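Local coordinates for protein histone-lysine N-methyltransferase, H3 lysine-9 specific SUVH6 (Arabidopsis thaliana, PDB 6A5K) that probably methylates histone H3 at the H3K9 site with S-adenosylmethionine as methyl donor, joining a SET domain to an SRA domain linked to recognition of methylated non-CG DNA, at residues P255-P268 / L355-R368. The protein carries 1 engineered substitution. Sequence-based numbering, arbitrary orientation.
Sequences PISAVNEIDDEKPP and LEIFKTKSRGWGVR. With SAM (S-adenosylmethionine), chain F.
W365 packs its indole between strand 257-259 and the loop after it, and the packing is tightest there. P267 CA lies over one face and P268 CD makes a CH-pi contact on that side, 4.0 Å from the centre of the five-membered ring; K359 CD lies over the rim of the opposite face. A258 CB meets the six-membered ring at CZ3 and also I357 CG1 (3.6 Å). Strands 257-259 and 355-359 run parallel beside it, joined by hydrogen bonds from V259 N to I357 O (2.9 Å) and I357 N to S257 O. With CG anti to the backbone N (chi1 -173°), N260 lies alongside K359 and folds the turn around its amide: OD1 accepts from the backbone N of I262, closing an Asx turn, and from that of D263, completing an Asx motif, while ND2 donates to D263 OD1 and E265 O. Shortening N260 to an alanine would probably leave the N-H groups of I262 and D263 without their acceptor and D263 freer to turn away from K359. The solvent side is looser: K359 NZ makes salt bridges to D263 OD2 (2.8 Å, syn lone pair) and E265 OE1 (3.1 Å, from above the carboxylate plane), while E261 OE1 stays 4.1 Å from R368 NH2, beyond a salt bridge. A pre-SET strand thus extends the SET-domain sheet beside the cofactor pocket, where W365 N bonds S-adenosylmethionine OXT.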
ATOM      1  N   PRO A 255       1.621  16.823  12.678  1.00 38.47           N
ATOM      2  CA  PRO A 255       1.583  17.879  11.662  1.00 36.68           C
ATOM      3  C   PRO A 255       1.619  17.327  10.237  1.00 30.73           C
ATOM      4  O   PRO A 255       2.277  16.322   9.969  1.00 31.04           O
ATOM      5  CB  PRO A 255       2.841  18.698  11.962  1.00 38.92           C
ATOM      6  CG  PRO A 255       3.775  17.717  12.581  1.00 39.72           C
ATOM      7  CD  PRO A 255       2.906  16.798  13.399  1.00 39.78           C
ATOM      8  N   ILE A 256       0.902  17.988   9.336  1.00 30.29           N
ATOM      9  CA  ILE A 256       0.890  17.606   7.933  1.00 25.47           C
ATOM     10  C   ILE A 256       1.516  18.730   7.121  1.00 22.50           C
ATOM     11  O   ILE A 256       0.923  19.790   6.945  1.00 23.36           O
ATOM     12  CB  ILE A 256      -0.541  17.301   7.441  1.00 22.73           C
ATOM     13  CG1 ILE A 256      -1.098  16.085   8.189  1.00 22.05           C
ATOM     14  CG2 ILE A 256      -0.552  17.046   5.932  1.00 16.66           C
ATOM     15  CD1 ILE A 256      -2.559  15.755   7.865  1.00 16.95           C
ATOM     16  N   SER A 257       2.733  18.502   6.645  1.00 22.70           N
ATOM     17  CA  SER A 257       3.491  19.555   5.982  1.00 30.38           C
ATOM     18  C   SER A 257       3.132  19.674   4.505  1.00 24.16           C
ATOM     19  O   SER A 257       2.435  18.820   3.943  1.00 24.21           O
ATOM     20  CB  SER A 257       4.992  19.305   6.131  1.00 37.85           C
ATOM     21  OG  SER A 257       5.344  18.044   5.587  1.00 43.49           O
ATOM     22  N   ALA A 258       3.617  20.744   3.885  1.00 26.67           N
ATOM     23  CA  ALA A 258       3.414  20.971   2.461  1.00 24.61           C
ATOM     24  C   ALA A 258       4.751  21.231   1.770  1.00 25.71           C
ATOM     25  O   ALA A 258       5.547  22.073   2.208  1.00 27.56           O
ATOM     26  CB  ALA A 258       2.470  22.129   2.237  1.00 28.81           C
ATOM     27  N   VAL A 259       4.983  20.506   0.683  1.00 23.19           N
ATOM     28  CA  VAL A 259       6.226  20.613  -0.065  1.00 23.96           C
ATOM     29  C   VAL A 259       5.938  20.984  -1.519  1.00 25.74           C
ATOM     30  O   VAL A 259       5.069  20.399  -2.162  1.00 20.87           O
ATOM     31  CB  VAL A 259       7.029  19.291  -0.008  1.00 27.39           C
ATOM     32  CG1 VAL A 259       8.259  19.357  -0.910  1.00 27.16           C
ATOM     33  CG2 VAL A 259       7.425  18.970   1.425  1.00 29.48           C
ATOM     34  N   ASN A 260       6.657  21.974  -2.031  1.00 25.72           N
ATOM     35  CA  ASN A 260       6.512  22.358  -3.429  1.00 26.45           C
ATOM     36  C   ASN A 260       7.888  22.559  -4.056  1.00 29.87           C
ATOM     37  O   ASN A 260       8.587  23.519  -3.749  1.00 28.58           O
ATOM     38  CB  ASN A 260       5.670  23.632  -3.557  1.00 27.19           C
ATOM     39  CG  ASN A 260       5.340  23.984  -5.002  1.00 25.08           C
ATOM     40  OD1 ASN A 260       5.957  23.479  -5.941  1.00 27.49           O
ATOM     41  ND2 ASN A 260       4.358  24.863  -5.182  1.00 26.86           N
ATOM     42  N   GLU A 261       8.274  21.637  -4.925  1.00 28.65           N
ATOM     43  CA  GLU A 261       9.556  21.731  -5.610  1.00 33.14           C
ATOM     44  C   GLU A 261       9.341  22.011  -7.090  1.00 28.67           C
ATOM     45  O   GLU A 261      10.263  21.903  -7.896  1.00 31.87           O
ATOM     46  CB  GLU A 261      10.360  20.445  -5.414  1.00 36.90           C
ATOM     47  CG  GLU A 261      10.436  19.992  -3.965  1.00 44.35           C
ATOM     48  CD  GLU A 261      11.243  18.723  -3.789  1.00 51.22           C
ATOM     49  OE1 GLU A 261      10.668  17.707  -3.341  1.00 51.97           O
ATOM     50  OE2 GLU A 261      12.455  18.742  -4.098  1.00 53.71           O
ATOM     51  N   ILE A 262       8.114  22.381  -7.434  1.00 32.62           N
ATOM     52  CA  ILE A 262       7.723  22.585  -8.824  1.00 35.11           C
ATOM     53  C   ILE A 262       7.641  24.067  -9.175  1.00 35.49           C
ATOM     54  O   ILE A 262       8.174  24.508 -10.192  1.00 34.64           O
ATOM     55  CB  ILE A 262       6.360  21.929  -9.124  1.00 27.10           C
ATOM     56  CG1 ILE A 262       6.399  20.429  -8.805  1.00 25.28           C
ATOM     57  CG2 ILE A 262       5.958  22.174 -10.570  1.00 26.50           C
ATOM     58  CD1 ILE A 262       7.544  19.692  -9.476  1.00 27.40           C
ATOM     59  N   ASP A 263       6.959  24.830  -8.327  1.00 34.39           N
ATOM     60  CA  ASP A 263       6.763  26.259  -8.556  1.00 37.72           C
ATOM     61  C   ASP A 263       6.781  27.032  -7.234  1.00 35.71           C
ATOM     62  O   ASP A 263       7.294  26.538  -6.229  1.00 34.88           O
ATOM     63  CB  ASP A 263       5.452  26.497  -9.314  1.00 35.96           C
ATOM     64  CG  ASP A 263       4.275  25.763  -8.695  1.00 40.28           C
ATOM     65  OD1 ASP A 263       4.088  25.860  -7.465  1.00 40.63           O
ATOM     66  OD2 ASP A 263       3.549  25.064  -9.438  1.00 40.65           O
ATOM     67  N   ASP A 264       6.220  28.236  -7.239  1.00 36.95           N
ATOM     68  CA  ASP A 264       6.268  29.100  -6.062  1.00 42.40           C
ATOM     69  C   ASP A 264       4.939  29.126  -5.308  1.00 42.03           C
ATOM     70  O   ASP A 264       4.801  29.822  -4.302  1.00 42.47           O
ATOM     71  CB  ASP A 264       6.671  30.520  -6.468  1.00 46.52           C
ATOM     72  CG  ASP A 264       8.027  30.568  -7.147  1.00 46.34           C
ATOM     73  OD1 ASP A 264       8.956  29.879  -6.670  1.00 42.27           O
ATOM     74  OD2 ASP A 264       8.164  31.292  -8.157  1.00 47.35           O
ATOM     75  N   GLU A 265       3.974  28.353  -5.797  1.00 39.65           N
ATOM     76  CA  GLU A 265       2.645  28.263  -5.196  1.00 39.16           C
ATOM     77  C   GLU A 265       2.673  27.787  -3.742  1.00 37.34           C
ATOM     78  O   GLU A 265       3.441  26.900  -3.383  1.00 37.09           O
ATOM     79  CB  GLU A 265       1.770  27.317  -6.017  1.00 39.07           C
ATOM     80  CG  GLU A 265       0.552  27.939  -6.662  1.00 45.53           C
ATOM     81  CD  GLU A 265      -0.170  26.952  -7.561  1.00 52.64           C
ATOM     82  OE1 GLU A 265       0.329  26.704  -8.682  1.00 55.57           O
ATOM     83  OE2 GLU A 265      -1.218  26.410  -7.143  1.00 50.05           O
ATOM     84  N   LYS A 266       1.833  28.390  -2.908  1.00 40.44           N
ATOM     85  CA  LYS A 266       1.638  27.927  -1.538  1.00 36.75           C
ATOM     86  C   LYS A 266       0.313  27.180  -1.492  1.00 34.11           C
ATOM     87  O   LYS A 266      -0.491  27.321  -2.414  1.00 31.07           O
ATOM     88  CB  LYS A 266       1.663  29.101  -0.551  1.00 40.45           C
ATOM     89  CG  LYS A 266       3.054  29.423  -0.012  1.00 44.79           C
ATOM     90  CD  LYS A 266       3.973  29.923  -1.115  1.00 49.90           C
ATOM     91  CE  LYS A 266       5.360  30.255  -0.593  1.00 55.02           C
ATOM     92  NZ  LYS A 266       6.222  30.802  -1.675  1.00 59.00           N
ATOM     93  N   PRO A 267       0.084  26.365  -0.444  1.00 36.04           N
ATOM     94  CA  PRO A 267      -1.160  25.580  -0.396  1.00 31.93           C
ATOM     95  C   PRO A 267      -2.412  26.447  -0.439  1.00 28.88           C
ATOM     96  O   PRO A 267      -2.390  27.570   0.062  1.00 28.88           O
ATOM     97  CB  PRO A 267      -1.059  24.838   0.939  1.00 35.53           C
ATOM     98  CG  PRO A 267       0.399  24.788   1.230  1.00 38.49           C
ATOM     99  CD  PRO A 267       0.975  26.050   0.687  1.00 39.22           C
ATOM    100  N   PRO A 268      -3.493  25.931  -1.041  1.00 28.96           N
ATOM    101  CA  PRO A 268      -4.718  26.715  -1.213  1.00 30.91           C
ATOM    102  C   PRO A 268      -5.414  27.026   0.102  1.00 33.03           C
ATOM    103  O   PRO A 268      -5.203  26.366   1.121  1.00 28.41           O
ATOM    104  CB  PRO A 268      -5.594  25.814  -2.087  1.00 29.72           C
ATOM    105  CG  PRO A 268      -5.110  24.439  -1.806  1.00 24.92           C
ATOM    106  CD  PRO A 268      -3.629  24.572  -1.596  1.00 26.85           C
ATOM    107  N   LEU A 355       1.631  11.918   6.954  1.00 19.80           N
ATOM    108  CA  LEU A 355       1.211  12.416   5.648  1.00 19.29           C
ATOM    109  C   LEU A 355       1.752  13.811   5.369  1.00 19.23           C
ATOM    110  O   LEU A 355       2.054  14.577   6.291  1.00 18.94           O
ATOM    111  CB  LEU A 355      -0.316  12.432   5.543  1.00 18.56           C
ATOM    112  CG  LEU A 355      -1.037  11.117   5.837  1.00 17.70           C
ATOM    113  CD1 LEU A 355      -2.539  11.292   5.693  1.00 20.08           C
ATOM    114  CD2 LEU A 355      -0.530  10.007   4.919  1.00 16.88           C
ATOM    115  N   GLU A 356       1.878  14.127   4.086  1.00 15.75           N
ATOM    116  CA  GLU A 356       2.181  15.487   3.655  1.00 22.87           C
ATOM    117  C   GLU A 356       1.517  15.751   2.307  1.00 21.07           C
ATOM    118  O   GLU A 356       1.245  14.811   1.551  1.00 20.76           O
ATOM    119  CB  GLU A 356       3.696  15.713   3.575  1.00 27.54           C
ATOM    120  CG  GLU A 356       4.361  15.201   2.312  1.00 30.39           C
ATOM    121  CD  GLU A 356       5.863  15.463   2.295  1.00 35.46           C
ATOM    122  OE1 GLU A 356       6.398  15.974   3.305  1.00 34.41           O
ATOM    123  OE2 GLU A 356       6.511  15.162   1.269  1.00 29.03           O
ATOM    124  N   ILE A 357       1.213  17.017   2.022  1.00 20.17           N
ATOM    125  CA  ILE A 357       0.759  17.369   0.685  1.00 15.39           C
ATOM    126  C   ILE A 357       1.922  17.957  -0.103  1.00 18.80           C
ATOM    127  O   ILE A 357       2.870  18.516   0.467  1.00 18.86           O
ATOM    128  CB  ILE A 357      -0.434  18.355   0.685  1.00 16.68           C
ATOM    129  CG1 ILE A 357      -0.029  19.740   1.206  1.00 18.09           C
ATOM    130  CG2 ILE A 357      -1.605  17.779   1.481  1.00 15.07           C
ATOM    131  CD1 ILE A 357      -1.103  20.799   0.987  1.00 19.28           C
ATOM    132  N   PHE A 358       1.859  17.804  -1.419  1.00 15.70           N
ATOM    133  CA  PHE A 358       2.965  18.228  -2.257  1.00 17.04           C
ATOM    134  C   PHE A 358       2.468  18.657  -3.627  1.00 21.72           C
ATOM    135  O   PHE A 358       1.390  18.253  -4.060  1.00 15.47           O
ATOM    136  CB  PHE A 358       3.999  17.103  -2.398  1.00 16.57           C
ATOM    137  CG  PHE A 358       3.541  15.964  -3.269  1.00 16.11           C
ATOM    138  CD1 PHE A 358       2.659  15.008  -2.781  1.00 16.21           C
ATOM    139  CD2 PHE A 358       3.990  15.853  -4.578  1.00 18.53           C
ATOM    140  CE1 PHE A 358       2.233  13.957  -3.590  1.00 15.15           C
ATOM    141  CE2 PHE A 358       3.570  14.814  -5.386  1.00 17.89           C
ATOM    142  CZ  PHE A 358       2.682  13.866  -4.890  1.00 12.10           C
ATOM    143  N   LYS A 359       3.262  19.466  -4.315  1.00 19.36           N
ATOM    144  CA  LYS A 359       2.856  19.941  -5.630  1.00 19.14           C
ATOM    145  C   LYS A 359       3.282  18.994  -6.753  1.00 20.34           C
ATOM    146  O   LYS A 359       4.449  18.598  -6.848  1.00 18.36           O
ATOM    147  CB  LYS A 359       3.425  21.337  -5.892  1.00 20.11           C
ATOM    148  CG  LYS A 359       2.772  22.053  -7.064  1.00 20.62           C
ATOM    149  CD  LYS A 359       1.292  22.263  -6.816  1.00 20.83           C
ATOM    150  CE  LYS A 359       0.806  23.583  -7.398  1.00 27.56           C
ATOM    151  NZ  LYS A 359       1.191  23.768  -8.826  1.00 31.69           N
ATOM    152  N   THR A 360       2.322  18.634  -7.597  1.00 16.37           N
ATOM    153  CA  THR A 360       2.591  17.825  -8.779  1.00 16.17           C
ATOM    154  C   THR A 360       2.747  18.761  -9.963  1.00 22.34           C
ATOM    155  O   THR A 360       2.442  19.947  -9.852  1.00 21.37           O
ATOM    156  CB  THR A 360       1.458  16.828  -9.080  1.00 17.83           C
ATOM    157  OG1 THR A 360       0.302  17.551  -9.517  1.00 16.04           O
ATOM    158  CG2 THR A 360       1.113  15.999  -7.855  1.00 13.14           C
ATOM    159  N   LYS A 361       3.198  18.237 -11.098  1.00 16.61           N
ATOM    160  CA  LYS A 361       3.352  19.077 -12.281  1.00 24.00           C
ATOM    161  C   LYS A 361       2.029  19.349 -13.009  1.00 17.67           C
ATOM    162  O   LYS A 361       1.837  20.434 -13.557  1.00 19.34           O
ATOM    163  CB  LYS A 361       4.353  18.449 -13.256  1.00 27.28           C
ATOM    164  CG  LYS A 361       5.739  18.225 -12.668  1.00 25.63           C
ATOM    165  CD  LYS A 361       6.714  17.772 -13.739  1.00 29.64           C
ATOM    166  CE  LYS A 361       7.577  16.630 -13.252  1.00 38.35           C
ATOM    167  NZ  LYS A 361       6.752  15.538 -12.662  1.00 37.29           N
ATOM    168  N   SER A 362       1.117  18.379 -13.023  1.00 16.15           N
ATOM    169  CA  SER A 362      -0.083  18.537 -13.842  1.00 21.52           C
ATOM    170  C   SER A 362      -1.418  18.381 -13.102  1.00 21.03           C
ATOM    171  O   SER A 362      -2.473  18.604 -13.693  1.00 20.00           O
ATOM    172  CB  SER A 362      -0.037  17.558 -15.023  1.00 16.91           C
ATOM    173  OG  SER A 362      -0.163  16.213 -14.609  1.00 17.46           O
ATOM    174  N   ARG A 363      -1.383  18.025 -11.821  1.00 18.54           N
ATOM    175  CA  ARG A 363      -2.622  17.770 -11.085  1.00 16.19           C
ATOM    176  C   ARG A 363      -2.722  18.568  -9.790  1.00 19.33           C
ATOM    177  O   ARG A 363      -3.410  18.155  -8.859  1.00 19.74           O
ATOM    178  CB  ARG A 363      -2.760  16.268 -10.785  1.00 13.35           C
ATOM    179  CG  ARG A 363      -2.982  15.420 -12.025  1.00 12.89           C
ATOM    180  CD  ARG A 363      -2.910  13.910 -11.729  1.00 14.36           C
ATOM    181  NE  ARG A 363      -1.754  13.575 -10.896  1.00 17.89           N
ATOM    182  CZ  ARG A 363      -0.492  13.610 -11.305  1.00 16.40           C
ATOM    183  NH1 ARG A 363      -0.205  13.954 -12.549  1.00 22.08           N
ATOM    184  NH2 ARG A 363       0.487  13.308 -10.460  1.00 17.93           N
ATOM    185  N   GLY A 364      -2.052  19.719  -9.744  1.00 16.15           N
ATOM    186  CA  GLY A 364      -2.056  20.555  -8.556  1.00 17.30           C
ATOM    187  C   GLY A 364      -1.441  19.873  -7.346  1.00 17.82           C
ATOM    188  O   GLY A 364      -0.418  19.196  -7.449  1.00 18.67           O
ATOM    189  N   TRP A 365      -2.063  20.057  -6.188  1.00 15.75           N
ATOM    190  CA  TRP A 365      -1.576  19.444  -4.962  1.00 17.91           C
ATOM    191  C   TRP A 365      -2.099  18.016  -4.821  1.00 15.34           C
ATOM    192  O   TRP A 365      -3.238  17.727  -5.189  1.00 18.21           O
ATOM    193  CB  TRP A 365      -1.983  20.282  -3.747  1.00 18.26           C
ATOM    194  CG  TRP A 365      -1.356  21.647  -3.742  1.00 18.82           C
ATOM    195  CD1 TRP A 365      -1.820  22.765  -4.367  1.00 21.65           C
ATOM    196  CD2 TRP A 365      -0.135  22.023  -3.093  1.00 23.66           C
ATOM    197  NE1 TRP A 365      -0.963  23.822  -4.142  1.00 24.50           N
ATOM    198  CE2 TRP A 365       0.075  23.391  -3.364  1.00 24.64           C
ATOM    199  CE3 TRP A 365       0.797  21.335  -2.312  1.00 18.85           C
ATOM    200  CZ2 TRP A 365       1.182  24.085  -2.873  1.00 29.09           C
ATOM    201  CZ3 TRP A 365       1.896  22.029  -1.825  1.00 20.36           C
ATOM    202  CH2 TRP A 365       2.078  23.389  -2.109  1.00 22.13           C
ATOM    203  N   GLY A 366      -1.250  17.135  -4.297  1.00 15.27           N
ATOM    204  CA  GLY A 366      -1.622  15.766  -3.985  1.00 16.09           C
ATOM    205  C   GLY A 366      -1.127  15.357  -2.606  1.00 12.85           C
ATOM    206  O   GLY A 366      -0.583  16.182  -1.865  1.00 15.47           O
ATOM    207  N   VAL A 367      -1.297  14.079  -2.270  1.00 13.61           N
ATOM    208  CA  VAL A 367      -0.957  13.568  -0.941  1.00 11.88           C
ATOM    209  C   VAL A 367       0.040  12.422  -1.034  1.00 12.22           C
ATOM    210  O   VAL A 367      -0.104  11.548  -1.884  1.00 13.06           O
ATOM    211  CB  VAL A 367      -2.218  13.070  -0.178  1.00 17.37           C
ATOM    212  CG1 VAL A 367      -1.833  12.490   1.180  1.00 14.10           C
ATOM    213  CG2 VAL A 367      -3.239  14.194  -0.008  1.00 15.20           C
ATOM    214  N   ARG A 368       1.059  12.434  -0.178  1.00 14.33           N
ATOM    215  CA  ARG A 368       1.946  11.278  -0.062  1.00 15.14           C
ATOM    216  C   ARG A 368       2.320  11.039   1.398  1.00 14.49           C
ATOM    217  O   ARG A 368       2.010  11.855   2.275  1.00 18.14           O
ATOM    218  CB  ARG A 368       3.216  11.462  -0.912  1.00 11.31           C
ATOM    219  CG  ARG A 368       4.099  12.634  -0.460  1.00 12.74           C
ATOM    220  CD  ARG A 368       5.227  12.910  -1.466  1.00 14.35           C
ATOM    221  NE  ARG A 368       5.977  14.119  -1.120  1.00 14.92           N
ATOM    222  CZ  ARG A 368       6.733  14.790  -1.981  1.00 19.75           C
ATOM    223  NH1 ARG A 368       6.838  14.371  -3.238  1.00 18.38           N
ATOM    224  NH2 ARG A 368       7.380  15.881  -1.588  1.00 23.35           N
TER
HETATM  225  N   SAM F 805      -5.219  18.524  -6.959  1.00 12.76           N
HETATM  226  CA  SAM F 805      -6.186  19.127  -6.023  1.00 15.91           C
HETATM  227  C   SAM F 805      -5.700  20.439  -5.405  1.00 18.80           C
HETATM  228  O   SAM F 805      -6.347  20.988  -4.502  1.00 17.63           O
HETATM  229  OXT SAM F 805      -4.653  20.972  -5.785  1.00 16.67           O
HETATM  230  CB  SAM F 805      -6.548  18.138  -4.916  1.00 12.57           C
HETATM  231  CG  SAM F 805      -7.560  17.109  -5.402  1.00 16.05           C
HETATM  232  SD  SAM F 805      -9.123  17.965  -5.709  1.00 50.02           S
HETATM  233  CE  SAM F 805     -10.178  16.980  -4.654  1.00 12.33           C
HETATM  234  C5' SAM F 805      -9.697  17.339  -7.297  1.00 17.88           C
HETATM  235  C4' SAM F 805      -9.096  18.137  -8.437  1.00 18.49           C
HETATM  236  O4' SAM F 805      -7.737  17.764  -8.622  1.00 16.78           O
HETATM  237  C3' SAM F 805      -9.809  17.847  -9.744  1.00 23.19           C
HETATM  238  O3' SAM F 805     -10.895  18.723  -9.937  1.00 25.51           O
HETATM  239  C2' SAM F 805      -8.708  18.091 -10.743  1.00 19.79           C
HETATM  240  O2' SAM F 805      -8.594  19.483 -10.933  1.00 22.88           O
HETATM  241  C1' SAM F 805      -7.468  17.641 -10.003  1.00 15.85           C
HETATM  242  N9  SAM F 805      -7.183  16.225 -10.318  1.00 14.77           N
HETATM  243  C8  SAM F 805      -7.209  15.158  -9.459  1.00 13.69           C
HETATM  244  N7  SAM F 805      -6.891  14.032 -10.152  1.00 14.24           N
HETATM  245  C5  SAM F 805      -6.679  14.369 -11.447  1.00 13.38           C
HETATM  246  C6  SAM F 805      -6.333  13.632 -12.574  1.00 14.68           C
HETATM  247  N6  SAM F 805      -6.146  12.313 -12.505  1.00 11.06           N
HETATM  248  N1  SAM F 805      -6.202  14.275 -13.785  1.00 12.79           N
HETATM  249  C2  SAM F 805      -6.389  15.640 -13.877  1.00 14.53           C
HETATM  250  N3  SAM F 805      -6.722  16.371 -12.752  1.00 15.01           N
HETATM  251  C4  SAM F 805      -6.858  15.749 -11.558  1.00 16.08           C
HETATM  252  O   HOH W   1       4.200  15.980   7.288  1.00 31.92           O
HETATM  253  O   HOH W   2       2.066  13.843   9.303  1.00 40.47           O
HETATM  254  O   HOH W   3       6.542  19.352  -5.243  1.00 20.09           O
HETATM  255  O   HOH W   4       8.327  17.199  -3.831  1.00 41.57           O